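Local coordinates for protein phosphoribosyl-AMP cyclohydrolase (Medicago truncatula, PDB 7BGM) that probably hydrolyses phosphoribosyl-ATP to phosphoribosyl-AMP and then opens the purine ring of that product, the second and third steps of histidine biosynthesis in plants, at residues R39-T44 and S59-K64; V26-I31 and S127-E132; R154-D159 and A197-A202; L89-G94 and K207-L212. All coordinates share one frame; numbering follows the deposited sequence.

Contact 1. Residues R39-T44 and S59-K64; sequences REAVAT and SSLWTK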
loop_
_atom_site.group_PDB
_atom_site.type_symbol
_atom_site.label_atom_id
_atom_site.label_comp_id
_atom_site.label_asym_id
_atom_site.label_seq_id
_atom_site.Cartn_x
_atom_site.Cartn_y
_atom_site.Cartn_z
ATOM N N ARG A 39 -3.462 22.505 -13.637
ATOM C CA ARG A 39 -3.674 23.369 -12.479
ATOM C C ARG A 39 -5.101 23.230 -11.968
ATOM O O ARG A 39 -5.340 22.994 -10.771
ATOM C CB ARG A 39 -3.393 24.824 -12.845
ATOM C CG ARG A 39 -1.941 25.219 -12.851
ATOM C CD ARG A 39 -1.842 26.693 -13.252
ATOM N NE ARG A 39 -2.197 27.562 -12.133
ATOM C CZ ARG A 39 -1.301 28.096 -11.310
ATOM N NH1 ARG A 39 -0.014 27.852 -11.508
ATOM N NH2 ARG A 39 -1.683 28.869 -10.296
ATOM N N GLU A 40 -6.062 23.366 -12.879
ATOM C CA GLU A 40 -7.462 23.304 -12.482
ATOM C C GLU A 40 -7.821 21.962 -11.852
ATOM O O GLU A 40 -8.569 21.931 -10.872
ATOM C CB GLU A 40 -8.368 23.595 -13.664
ATOM C CG GLU A 40 -9.832 23.552 -13.252
ATOM C CD GLU A 40 -10.810 24.087 -14.303
ATOM O OE1 GLU A 40 -10.427 24.317 -15.480
ATOM O OE2 GLU A 40 -11.986 24.288 -13.924
ATOM N N ALA A 41 -7.298 20.849 -12.375
ATOM C CA ALA A 41 -7.632 19.545 -11.790
ATOM C C ALA A 41 -7.137 19.436 -10.353
ATOM O O ALA A 41 -7.834 18.867 -9.493
ATOM C CB ALA A 41 -7.072 18.385 -12.623
ATOM N N VAL A 42 -5.924 19.941 -10.067
ATOM C CA VAL A 42 -5.419 19.848 -8.705
ATOM C C VAL A 42 -6.216 20.769 -7.794
ATOM O O VAL A 42 -6.605 20.387 -6.676
ATOM C CB VAL A 42 -3.914 20.178 -8.670
ATOM C CG1 VAL A 42 -3.404 20.181 -7.212
ATOM C CG2 VAL A 42 -3.138 19.168 -9.532
ATOM N N ALA A 43 -6.485 21.989 -8.249
ATOM C CA ALA A 43 -7.273 22.920 -7.431
ATOM C C ALA A 43 -8.667 22.358 -7.136
ATOM O O ALA A 43 -9.183 22.491 -6.018
ATOM C CB ALA A 43 -7.383 24.270 -8.130
ATOM N N THR A 44 -9.275 21.690 -8.118
ATOM C CA THR A 44 -10.613 21.131 -7.921
ATOM C C THR A 44 -10.568 19.922 -6.985
ATOM O O THR A 44 -11.487 19.728 -6.177
ATOM C CB THR A 44 -11.226 20.759 -9.274
ATOM O OG1 THR A 44 -11.479 21.952 -10.024
ATOM C CG2 THR A 44 -12.543 19.998 -9.106
ATOM N N SER A 59 -9.333 16.331 -23.845
ATOM C CA SER A 59 -8.946 17.699 -23.506
ATOM C C SER A 59 -9.920 18.328 -22.511
ATOM O O SER A 59 -10.408 19.440 -22.707
ATOM C CB SER A 59 -8.820 18.559 -24.767
ATOM O OG SER A 59 -7.783 18.075 -25.598
ATOM N N SER A 60 -10.202 17.610 -21.425
ATOM C CA SER A 60 -11.240 18.060 -20.508
ATOM C C SER A 60 -10.985 17.549 -19.093
ATOM O O SER A 60 -10.361 16.507 -18.892
ATOM C CB SER A 60 -12.619 17.596 -20.990
ATOM O OG SER A 60 -13.597 17.761 -19.985
ATOM N N LEU A 61 -11.455 18.315 -18.116
ATOM C CA LEU A 61 -11.439 17.871 -16.728
ATOM C C LEU A 61 -12.469 16.768 -16.531
ATOM O O LEU A 61 -13.525 16.764 -17.164
ATOM C CB LEU A 61 -11.760 19.040 -15.801
ATOM C CG LEU A 61 -10.862 19.323 -14.603
ATOM C CD1 LEU A 61 -9.431 19.545 -15.084
ATOM C CD2 LEU A 61 -11.397 20.537 -13.855
ATOM N N TRP A 62 -12.165 15.834 -15.636
ATOM C CA TRP A 62 -13.164 14.855 -15.225
ATOM C C TRP A 62 -12.861 14.383 -13.821
ATOM O O TRP A 62 -11.705 14.302 -13.404
ATOM C CB TRP A 62 -13.257 13.653 -16.174
ATOM C CG TRP A 62 -12.051 12.743 -16.174
ATOM C CD1 TRP A 62 -10.819 12.984 -16.760
ATOM C CD2 TRP A 62 -11.981 11.434 -15.613
ATOM N NE1 TRP A 62 -9.978 11.886 -16.566
ATOM C CE2 TRP A 62 -10.678 10.919 -15.884
ATOM C CE3 TRP A 62 -12.904 10.620 -14.937
ATOM C CZ2 TRP A 62 -10.271 9.643 -15.463
ATOM C CZ3 TRP A 62 -12.508 9.353 -14.542
ATOM C CH2 TRP A 62 -11.186 8.880 -14.785
ATOM N N THR A 63 -13.923 14.094 -13.097
ATOM C CA THR A 63 -13.830 13.655 -11.715
ATOM C C THR A 63 -14.159 12.173 -11.695
ATOM O O THR A 63 -15.206 11.759 -12.222
ATOM C CB THR A 63 -14.776 14.456 -10.836
ATOM O OG1 THR A 63 -14.375 15.839 -10.856
ATOM C CG2 THR A 63 -14.773 13.921 -9.384
ATOM N N LYS A 64 -13.259 11.378 -11.129
ATOM C CA LYS A 64 -13.503 9.953 -11.026
ATOM C C LYS A 64 -14.781 9.719 -10.233
ATOM O O LYS A 64 -14.938 10.250 -9.126
ATOM C CB LYS A 64 -12.304 9.281 -10.375
ATOM C CG LYS A 64 -12.546 7.859 -10.009
ATOM C CD LYS A 64 -12.716 7.021 -11.279
ATOM C CE LYS A 64 -13.727 5.935 -11.106
ATOM N NZ LYS A 64 -13.837 5.159 -12.405
#

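Contact 2. Residues V26-I31 and S127-E132; sequences VDTGAI and SLYALE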
loop_
_atom_site.group_PDB
_atom_site.type_symbol
_atom_site.label_atom_id
_atom_site.label_comp_id
_atom_site.label_asym_id
_atom_site.label_seq_id
_atom_site.Cartn_x
_atom_site.Cartn_y
_atom_site.Cartn_z
ATOM N N VAL A 26 -6.061 5.207 0.896
ATOM C CA VAL A 26 -5.526 5.731 2.163
ATOM C C VAL A 26 -5.415 4.652 3.239
ATOM O O VAL A 26 -4.549 4.735 4.138
ATOM C CB VAL A 26 -6.404 6.900 2.652
ATOM C CG1 VAL A 26 -7.814 6.431 2.997
ATOM C CG2 VAL A 26 -5.733 7.606 3.886
ATOM N N ASP A 27 -6.289 3.634 3.187
ATOM C CA ASP A 27 -6.275 2.617 4.236
ATOM C C ASP A 27 -5.329 1.467 3.914
ATOM O O ASP A 27 -4.744 0.884 4.831
ATOM C CB ASP A 27 -7.681 2.065 4.480
ATOM C CG ASP A 27 -8.559 3.024 5.291
ATOM O OD1 ASP A 27 -8.024 3.739 6.186
ATOM O OD2 ASP A 27 -9.792 3.045 5.074
ATOM N N THR A 28 -5.139 1.115 2.632
ATOM C CA THR A 28 -4.377 -0.097 2.319
ATOM C C THR A 28 -3.099 0.144 1.554
ATOM O O THR A 28 -2.206 -0.727 1.593
ATOM C CB THR A 28 -5.201 -1.056 1.470
ATOM O OG1 THR A 28 -5.416 -0.462 0.175
ATOM C CG2 THR A 28 -6.515 -1.342 2.149
ATOM N N GLY A 29 -3.010 1.248 0.805
ATOM C CA GLY A 29 -1.859 1.496 -0.058
ATOM C C GLY A 29 -2.004 0.991 -1.487
ATOM O O GLY A 29 -1.140 1.286 -2.295
ATOM N N ALA A 30 -3.091 0.302 -1.843
ATOM C CA ALA A 30 -3.282 -0.100 -3.231
ATOM C C ALA A 30 -3.324 1.116 -4.137
ATOM O O ALA A 30 -3.983 2.126 -3.827
ATOM C CB ALA A 30 -4.596 -0.887 -3.367
ATOM N N ILE A 31 -2.621 1.027 -5.270
ATOM C CA ILE A 31 -2.732 2.071 -6.277
ATOM C C ILE A 31 -4.028 1.840 -7.050
ATOM O O ILE A 31 -4.236 0.763 -7.633
ATOM C CB ILE A 31 -1.522 2.071 -7.202
ATOM C CG1 ILE A 31 -0.241 2.399 -6.363
ATOM C CG2 ILE A 31 -1.700 3.066 -8.349
ATOM C CD1 ILE A 31 1.090 2.143 -7.070
ATOM N N SER A 127 2.059 -7.654 0.208
ATOM C CA SER A 127 2.140 -8.901 0.992
ATOM C C SER A 127 0.912 -9.182 1.865
ATOM O O SER A 127 0.442 -10.332 1.937
ATOM C CB SER A 127 3.406 -8.871 1.844
ATOM O OG SER A 127 4.520 -8.911 0.956
ATOM N N LEU A 128 0.421 -8.176 2.599
ATOM C CA LEU A 128 -0.685 -8.433 3.520
ATOM C C LEU A 128 -1.950 -8.824 2.765
ATOM O O LEU A 128 -2.671 -9.737 3.176
ATOM C CB LEU A 128 -0.934 -7.201 4.389
ATOM C CG LEU A 128 -2.034 -7.234 5.432
ATOM C CD1 LEU A 128 -1.784 -8.403 6.385
ATOM C CD2 LEU A 128 -2.049 -5.886 6.181
ATOM N N TYR A 129 -2.233 -8.144 1.648
ATOM C CA TYR A 129 -3.443 -8.374 0.860
ATOM C C TYR A 129 -3.317 -9.634 0.003
ATOM O O TYR A 129 -4.335 -10.305 -0.271
ATOM C CB TYR A 129 -3.748 -7.101 0.035
ATOM C CG TYR A 129 -3.848 -5.952 1.029
ATOM C CD1 TYR A 129 -5.017 -5.771 1.782
ATOM C CD2 TYR A 129 -2.728 -5.113 1.311
ATOM C CE1 TYR A 129 -5.108 -4.779 2.751
ATOM C CE2 TYR A 129 -2.813 -4.113 2.285
ATOM C CZ TYR A 129 -4.015 -3.972 3.024
ATOM O OH TYR A 129 -4.152 -3.009 3.998
ATOM N N ALA A 130 -2.075 -9.990 -0.367
ATOM C CA ALA A 130 -1.811 -11.252 -1.048
ATOM C C ALA A 130 -2.144 -12.424 -0.134
ATOM O O ALA A 130 -2.783 -13.400 -0.554
ATOM C CB ALA A 130 -0.350 -11.308 -1.518
ATOM N N LEU A 131 -1.748 -12.329 1.124
ATOM C CA LEU A 131 -2.122 -13.367 2.071
ATOM C C LEU A 131 -3.637 -13.426 2.249
ATOM O O LEU A 131 -4.221 -14.516 2.309
ATOM C CB LEU A 131 -1.426 -13.126 3.408
ATOM C CG LEU A 131 -1.825 -14.110 4.517
ATOM C CD1 LEU A 131 -1.512 -15.542 4.095
ATOM C CD2 LEU A 131 -1.070 -13.772 5.781
ATOM N N GLU A 132 -4.286 -12.265 2.362
ATOM C CA GLU A 132 -5.739 -12.246 2.452
ATOM C C GLU A 132 -6.366 -12.951 1.256
ATOM O O GLU A 132 -7.297 -13.754 1.406
ATOM C CB GLU A 132 -6.233 -10.805 2.551
ATOM C CG GLU A 132 -7.737 -10.653 2.593
ATOM C CD GLU A 132 -8.155 -9.216 2.834
ATOM O OE1 GLU A 132 -7.780 -8.363 2.009
ATOM O OE2 GLU A 132 -8.820 -8.941 3.870
HETATM O O HOH W 1 -1.819 -1.700 4.392
#

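Contact 3. Residues R154-D159 and A197-A202; sequences RLLLND and AMVLLA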
loop_
_atom_site.group_PDB
_atom_site.type_symbol
_atom_site.label_atom_id
_atom_site.label_comp_id
_atom_site.label_asym_id
_atom_site.label_seq_id
_atom_site.Cartn_x
_atom_site.Cartn_y
_atom_site.Cartn_z
ATOM N N ARG A 154 -7.442 -26.539 6.755
ATOM C CA ARG A 154 -7.743 -27.221 8.015
ATOM C C ARG A 154 -8.275 -26.246 9.061
ATOM O O ARG A 154 -9.207 -26.571 9.806
ATOM C CB ARG A 154 -6.495 -27.927 8.552
ATOM C CG ARG A 154 -5.922 -29.038 7.675
ATOM C CD ARG A 154 -4.556 -29.508 8.199
ATOM N NE ARG A 154 -4.663 -30.473 9.296
ATOM C CZ ARG A 154 -4.686 -30.157 10.590
ATOM N NH1 ARG A 154 -4.618 -28.892 10.979
ATOM N NH2 ARG A 154 -4.781 -31.117 11.505
ATOM N N LEU A 155 -7.694 -25.044 9.132
ATOM C CA LEU A 155 -8.120 -24.061 10.125
ATOM C C LEU A 155 -9.474 -23.460 9.776
ATOM O O LEU A 155 -10.271 -23.155 10.671
ATOM C CB LEU A 155 -7.075 -22.963 10.250
ATOM C CG LEU A 155 -5.736 -23.367 10.865
ATOM C CD1 LEU A 155 -4.736 -22.240 10.689
ATOM C CD2 LEU A 155 -5.908 -23.694 12.333
ATOM N N LEU A 156 -9.754 -23.294 8.485
ATOM C CA LEU A 156 -11.046 -22.774 8.062
ATOM C C LEU A 156 -12.179 -23.716 8.411
ATOM O O LEU A 156 -13.324 -23.266 8.526
ATOM C CB LEU A 156 -11.046 -22.522 6.555
ATOM C CG LEU A 156 -10.238 -21.316 6.110
ATOM C CD1 LEU A 156 -9.977 -21.403 4.595
ATOM C CD2 LEU A 156 -10.982 -20.041 6.474
ATOM N N LEU A 157 -11.881 -25.006 8.576
ATOM C CA LEU A 157 -12.882 -26.030 8.849
ATOM C C LEU A 157 -12.838 -26.536 10.284
ATOM O O LEU A 157 -13.363 -27.616 10.565
ATOM C CB LEU A 157 -12.717 -27.208 7.886
ATOM C CG LEU A 157 -13.020 -26.948 6.410
ATOM C CD1 LEU A 157 -12.634 -28.155 5.597
ATOM C CD2 LEU A 157 -14.490 -26.618 6.203
ATOM N N ASN A 158 -12.231 -25.790 11.202
ATOM C CA ASN A 158 -12.204 -26.235 12.598
ATOM C C ASN A 158 -12.027 -24.990 13.470
ATOM O O ASN A 158 -10.908 -24.639 13.848
ATOM C CB ASN A 158 -11.105 -27.257 12.831
ATOM C CG ASN A 158 -11.100 -27.804 14.253
ATOM O OD1 ASN A 158 -11.862 -27.358 15.114
ATOM N ND2 ASN A 158 -10.227 -28.767 14.504
ATOM N N ASP A 159 -13.157 -24.344 13.788
ATOM C CA ASP A 159 -13.177 -23.132 14.608
ATOM C C ASP A 159 -12.413 -23.298 15.918
ATOM O O ASP A 159 -11.768 -22.353 16.400
ATOM C CB ASP A 159 -14.626 -22.751 14.924
ATOM C CG ASP A 159 -15.331 -22.088 13.759
ATOM O OD1 ASP A 159 -14.712 -21.920 12.686
ATOM O OD2 ASP A 159 -16.517 -21.726 13.927
ATOM N N ALA A 197 -5.148 -14.847 12.898
ATOM C CA ALA A 197 -6.233 -13.884 12.983
ATOM C C ALA A 197 -6.885 -13.696 11.619
ATOM O O ALA A 197 -8.112 -13.613 11.520
ATOM C CB ALA A 197 -5.735 -12.552 13.534
ATOM N N MET A 198 -6.078 -13.625 10.551
ATOM C CA MET A 198 -6.668 -13.411 9.236
ATOM C C MET A 198 -7.520 -14.593 8.779
ATOM O O MET A 198 -8.448 -14.403 7.982
ATOM C CB MET A 198 -5.570 -13.077 8.227
ATOM C CG MET A 198 -5.170 -11.640 8.422
ATOM S SD MET A 198 -3.698 -11.246 7.511
ATOM C CE MET A 198 -4.381 -11.276 5.861
ATOM N N VAL A 199 -7.222 -15.810 9.245
ATOM C CA VAL A 199 -8.117 -16.929 8.947
ATOM C C VAL A 199 -9.476 -16.715 9.606
ATOM O O VAL A 199 -10.528 -16.961 8.991
ATOM C CB VAL A 199 -7.481 -18.271 9.359
ATOM C CG1 VAL A 199 -8.438 -19.440 9.054
ATOM C CG2 VAL A 199 -6.148 -18.455 8.636
ATOM N N LEU A 200 -9.481 -16.235 10.855
ATOM C CA LEU A 200 -10.743 -15.892 11.512
ATOM C C LEU A 200 -11.467 -14.767 10.776
ATOM O O LEU A 200 -12.691 -14.821 10.600
ATOM C CB LEU A 200 -10.502 -15.523 12.985
ATOM C CG LEU A 200 -11.710 -15.117 13.837
ATOM C CD1 LEU A 200 -11.488 -15.499 15.328
ATOM C CD2 LEU A 200 -12.027 -13.632 13.748
ATOM N N LEU A 201 -10.732 -13.731 10.331
ATOM C CA LEU A 201 -11.390 -12.679 9.553
ATOM C C LEU A 201 -12.083 -13.252 8.325
ATOM O O LEU A 201 -13.204 -12.840 7.984
ATOM C CB LEU A 201 -10.382 -11.611 9.126
ATOM C CG LEU A 201 -9.691 -10.793 10.214
ATOM C CD1 LEU A 201 -8.825 -9.709 9.575
ATOM C CD2 LEU A 201 -10.717 -10.168 11.160
ATOM N N ALA A 202 -11.435 -14.207 7.648
ATOM C CA ALA A 202 -12.055 -14.817 6.473
ATOM C C ALA A 202 -13.360 -15.522 6.829
ATOM O O ALA A 202 -14.360 -15.415 6.100
ATOM C CB ALA A 202 -11.089 -15.797 5.813
#

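Contact 4. Residues L89-G94 and K207-L212; sequences LGKPDG and KVEEVL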
loop_
_atom_site.group_PDB
_atom_site.type_symbol
_atom_site.label_atom_id
_atom_site.label_comp_id
_atom_site.label_asym_id
_atom_site.label_seq_id
_atom_site.Cartn_x
_atom_site.Cartn_y
_atom_site.Cartn_z
ATOM N N LEU A 89 -4.269 10.799 -2.006
ATOM C CA LEU A 89 -4.434 9.731 -1.022
ATOM C C LEU A 89 -5.870 9.764 -0.515
ATOM O O LEU A 89 -6.293 10.757 0.075
ATOM C CB LEU A 89 -3.434 9.912 0.106
ATOM C CG LEU A 89 -3.169 8.724 1.024
ATOM C CD1 LEU A 89 -2.545 7.544 0.291
ATOM C CD2 LEU A 89 -2.272 9.171 2.188
ATOM N N GLY A 90 -6.640 8.701 -0.788
ATOM C CA GLY A 90 -8.071 8.800 -0.561
ATOM C C GLY A 90 -8.775 7.471 -0.414
ATOM O O GLY A 90 -8.179 6.406 -0.549
ATOM N N LYS A 91 -10.081 7.554 -0.140
ATOM C CA LYS A 91 -10.912 6.400 0.138
ATOM C C LYS A 91 -11.898 6.221 -1.008
ATOM O O LYS A 91 -12.751 7.100 -1.216
ATOM C CB LYS A 91 -11.666 6.582 1.466
ATOM C CG LYS A 91 -12.511 5.349 1.906
ATOM C CD LYS A 91 -11.595 4.190 2.390
ATOM C CE LYS A 91 -12.390 3.007 2.926
ATOM N NZ LYS A 91 -11.553 1.876 3.379
ATOM N N PRO A 92 -11.862 5.111 -1.746
ATOM C CA PRO A 92 -12.810 4.943 -2.860
ATOM C C PRO A 92 -14.174 4.515 -2.359
ATOM O O PRO A 92 -14.280 3.748 -1.399
ATOM C CB PRO A 92 -12.181 3.831 -3.713
ATOM C CG PRO A 92 -11.342 3.067 -2.739
ATOM C CD PRO A 92 -10.849 4.053 -1.703
ATOM N N ASP A 93 -15.217 5.038 -3.011
ATOM C CA ASP A 93 -16.602 4.620 -2.756
ATOM C C ASP A 93 -16.949 3.255 -3.353
ATOM O O ASP A 93 -18.002 2.676 -3.015
ATOM C CB ASP A 93 -17.569 5.661 -3.330
ATOM C CG ASP A 93 -17.678 6.898 -2.469
ATOM O OD1 ASP A 93 -17.257 6.842 -1.300
ATOM O OD2 ASP A 93 -18.218 7.913 -2.961
ATOM N N GLY A 94 -16.158 2.773 -4.296
ATOM C CA GLY A 94 -16.416 1.519 -4.974
ATOM C C GLY A 94 -15.279 1.253 -5.945
ATOM O O GLY A 94 -14.257 1.942 -5.929
ATOM N N LYS A 207 -12.789 -7.833 5.893
ATOM C CA LYS A 207 -11.598 -7.457 5.138
ATOM C C LYS A 207 -10.608 -6.677 6.008
ATOM O O LYS A 207 -10.992 -5.864 6.852
ATOM C CB LYS A 207 -11.997 -6.604 3.939
ATOM C CG LYS A 207 -12.964 -7.293 3.012
ATOM C CD LYS A 207 -12.251 -8.062 1.958
ATOM C CE LYS A 207 -11.505 -7.052 1.063
ATOM N NZ LYS A 207 -11.303 -7.445 -0.334
ATOM N N VAL A 208 -9.313 -6.910 5.770
ATOM C CA VAL A 208 -8.263 -6.132 6.436
ATOM C C VAL A 208 -8.515 -4.631 6.283
ATOM O O VAL A 208 -8.335 -3.852 7.228
ATOM C CB VAL A 208 -6.881 -6.521 5.866
ATOM C CG1 VAL A 208 -5.794 -5.491 6.267
ATOM C CG2 VAL A 208 -6.489 -7.935 6.314
ATOM N N GLU A 209 -8.898 -4.200 5.074
ATOM C CA GLU A 209 -9.203 -2.782 4.831
ATOM C C GLU A 209 -10.250 -2.240 5.813
ATOM O O GLU A 209 -10.152 -1.085 6.264
ATOM C CB GLU A 209 -9.661 -2.581 3.382
ATOM C CG GLU A 209 -10.082 -1.143 3.097
ATOM C CD GLU A 209 -10.371 -0.868 1.612
ATOM O OE1 GLU A 209 -10.449 -1.849 0.825
ATOM O OE2 GLU A 209 -10.580 0.329 1.271
ATOM N N GLU A 210 -11.262 -3.059 6.157
ATOM C CA GLU A 210 -12.289 -2.622 7.115
ATOM C C GLU A 210 -11.699 -2.441 8.501
ATOM O O GLU A 210 -12.086 -1.521 9.234
ATOM C CB GLU A 210 -13.444 -3.622 7.142
ATOM C CG GLU A 210 -14.192 -3.629 5.816
ATOM C CD GLU A 210 -15.169 -4.787 5.612
ATOM O OE1 GLU A 210 -14.970 -5.887 6.148
ATOM O OE2 GLU A 210 -16.137 -4.579 4.856
ATOM N N VAL A 211 -10.753 -3.302 8.869
ATOM C CA VAL A 211 -10.081 -3.174 10.160
ATOM C C VAL A 211 -9.259 -1.891 10.191
ATOM O O VAL A 211 -9.297 -1.127 11.164
ATOM C CB VAL A 211 -9.207 -4.415 10.426
ATOM C CG1 VAL A 211 -8.403 -4.247 11.765
ATOM C CG2 VAL A 211 -10.075 -5.694 10.462
ATOM N N LEU A 212 -8.535 -1.604 9.099
ATOM C CA LEU A 212 -7.697 -0.411 9.088
ATOM C C LEU A 212 -8.536 0.867 9.051
ATOM O O LEU A 212 -8.125 1.892 9.606
ATOM C CB LEU A 212 -6.724 -0.472 7.894
ATOM C CG LEU A 212 -5.715 -1.631 7.943
ATOM C CD1 LEU A 212 -4.688 -1.666 6.810
ATOM C CD2 LEU A 212 -4.995 -1.639 9.302
HETATM O O HOH W 2 -13.010 1.110 0.105
#

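Contact 1. Residues R39-T44 and S59-K64
Leu-61 packs against Glu-40, Ala-41 and Thr-44 in a van der Waals contact between the start of helix 39-48 and the edge of strand 60-63, both within the cyclohydrolase part of the chain. Helix and strand run nearly the same way, at 23° to each other, and a single leucine fills the gap between them. Its two methyls have separate tasks. CD1 goes inward and rests 3.6 Å from CB of the buried Ala-41, whose small side chain lets the leucine come close to the helix backbone. CD2 meets Glu-40, 3.5 Å from that residue's CG, and approaches OG1 of Thr-44 at 4.1 Å. The glutamate reaches it because CG is anti to the backbone N (chi1 -179°) and the rest of the chain is extended, so that CG and the carboxylate carbon pass obliquely across the methyl. Leu-61 also touches Thr-52 of the paired strand 52-55. Cutting Leu-61 back to an alanine is likely to open a gap over Ala-41 and leave CG of Glu-40 without its apolar cover. The next residue, Trp-62, belongs to an AMP site and turns its side chain from the helix. No hydrogen bond crosses between the two segments: one leucine lies against a mix of apolar and polar side chains, and Glu-40 can lend its carbon while staying exposed to solvent.

Contact 2. Residues V26-I31 and S127-E132
Thr-28 and Tyr-129 form the closest backbone pair, with CA atoms 8.5 Å apart, where the loop after strand 19-25 faces the beginning of helix 127-140. At that spacing a long side chain must bridge the gap, and the tyrosine does so with its phenol end. Its OH comes to 3.4 Å from CB of Thr-28, and CZ lies 3.7 Å from the methyl CG2, so the threonine offers carbon to the ring. The carbonyl O of Thr-28 stands obliquely to the ring, 3.5 Å from CE2. The polar link is indirect: a water in the plane of the ring, at its edge, is hydrogen-bonded to Tyr-129 OH at 2.7 Å and donates to Thr-28 O at 3.0 Å. A phenylalanine in place of Tyr-129 would probably leave this water without its phenolic partner and lose the closest touch on Thr-28. Val-208 and Leu-212 of helix 208-218 also pack on the tyrosine. Within the loop, OG1 of Thr-28 sits between backbone N and carbonyl carbon (chi1 67°) and accepts a nearly straight bond from Ala-30 N. Gly-29 follows with a positive phi of 92°, where a side chain would strike the preceding carbonyl O. Nearby, Asp-27 is hydrogen-bonded to Ser-127 of the second subunit, placing the contact within the dimer interface. The loop holds an ST turn in the connection of a beta-hairpin, strands 19-25 and 31-37, and Tyr-129 of the helical part of the enzyme packs on it.

Contact 3. Residues R154-D159 and A197-A202
Val-199 is the bump of this contact, and the hollow it enters lies between Leu-155 and Leu-156 in the last turn of helix 151-156. One methyl does the work. CG1, anti to the backbone N (chi1 179°), stands out from helix 183-204 and comes 4.0 Å from CB of Leu-155 and 3.7 Å from CD2 of Leu-156. The return bump is Leu-156: its CA-CB bond runs past the other helix, but its branched end bends nearer, and CD2 settles in the shallow dip between Val-199 and Ala-202, one turn further on, where it lies 4.3 Å from Ala-202 CB. A beta-branched valine suits a short, stiff projection, leucine a longer reach, and alanine a low spot on the helix surface. The side-chain contacts are all between apolar carbons, so shape rather than polarity sets the fit. This is helix-to-helix packing within the all-helical pyrophosphohydrolase part, of the MazG clan. Past the interlock the first helix ends: Leu-157 departs from helical geometry, and Asn-158 takes the N-cap position of helix 159-178, its OD1 making only weak bonds to the backbone N atoms of Lys-160 and Leu-161. Leu-155 also lies against Trp-151 and Tyr-195, both AMP-site residues. Around the interlock, Leu-162 of helix 159-178 reaches Val-199, Ile-135 of helix 127-140 touches Ala-202, and Ala-197, Leu-200 and Leu-201 pack on the second subunit.

Contact 4. Residues L89-G94 and K207-L212
Lys-91 and Glu-209 come from opposite directions, a strand residue reaching for one at the beginning of helix 208-218. Followed outward, the lysine starts with CB pointing neither at the helix nor from it; CG is anti to the backbone N (chi1 -176°), and a bend at chi2 (72°) then swings the straight remainder of the chain across. CD is the first atom to feel the glutamate, at 4.1 Å from its OE2. CE follows at 3.6 Å from OE2 of Glu-209, and NZ closes a salt bridge with that same OE2 at 2.8 Å. NZ also lies 3.4 Å from CG of Glu-209, so it is close to the acid's chain as well as to its oxygen. The ammonium stands beside the carboxylate, meeting OE2 on its anti side, 27° out of the plane. The same NZ is held at least as closely by OD2 of Asp-27, and a long flexible cation suits a place shared by two acids. The bridge ties strand 85-92 of the cyclohydrolase sheet to helix 208-218 of the pyrophosphohydrolase part. At the helix start, Lys-207 N donates to OE1 of Glu-210 from above the carboxylate plane. Glu-209, in this first turn, probably gains from the positive end of the helix dipole. OE2 of Glu-209 is gripped further, by ND2 of Asn-25 and by a water that donates at 2.8 Å. That water also donates, at 3.3 Å, to Pro-92 O, tying the carboxylate to the strand backbone. Glu-210 OE1 in turn pairs with Lys-183 of the second subunit.

Contacts 2 and 3 are buried, contact 1 is partly so, and contact 4 lies at the surface. Contacts 1 and 3 stay inside one catalytic part each, on opposite sides of the chain's centre. Neither has a hydrogen bond across it; contact 3 is wholly apolar in its side chains, while contact 1 sets a leucine against mixed ones. Contacts 2 and 4, with centres about 10 Å apart, instead join the sheet region to the helical region and rely on water and charge. Their segments alternate along the chain, and the Asp-27 to Lys-91 salt bridge and the packing of Leu-212 on Tyr-129 knit them together. Met-198 connects contact 3 to both. Contacts 2, 3 and 4 all border the second subunit; contact 1 does not.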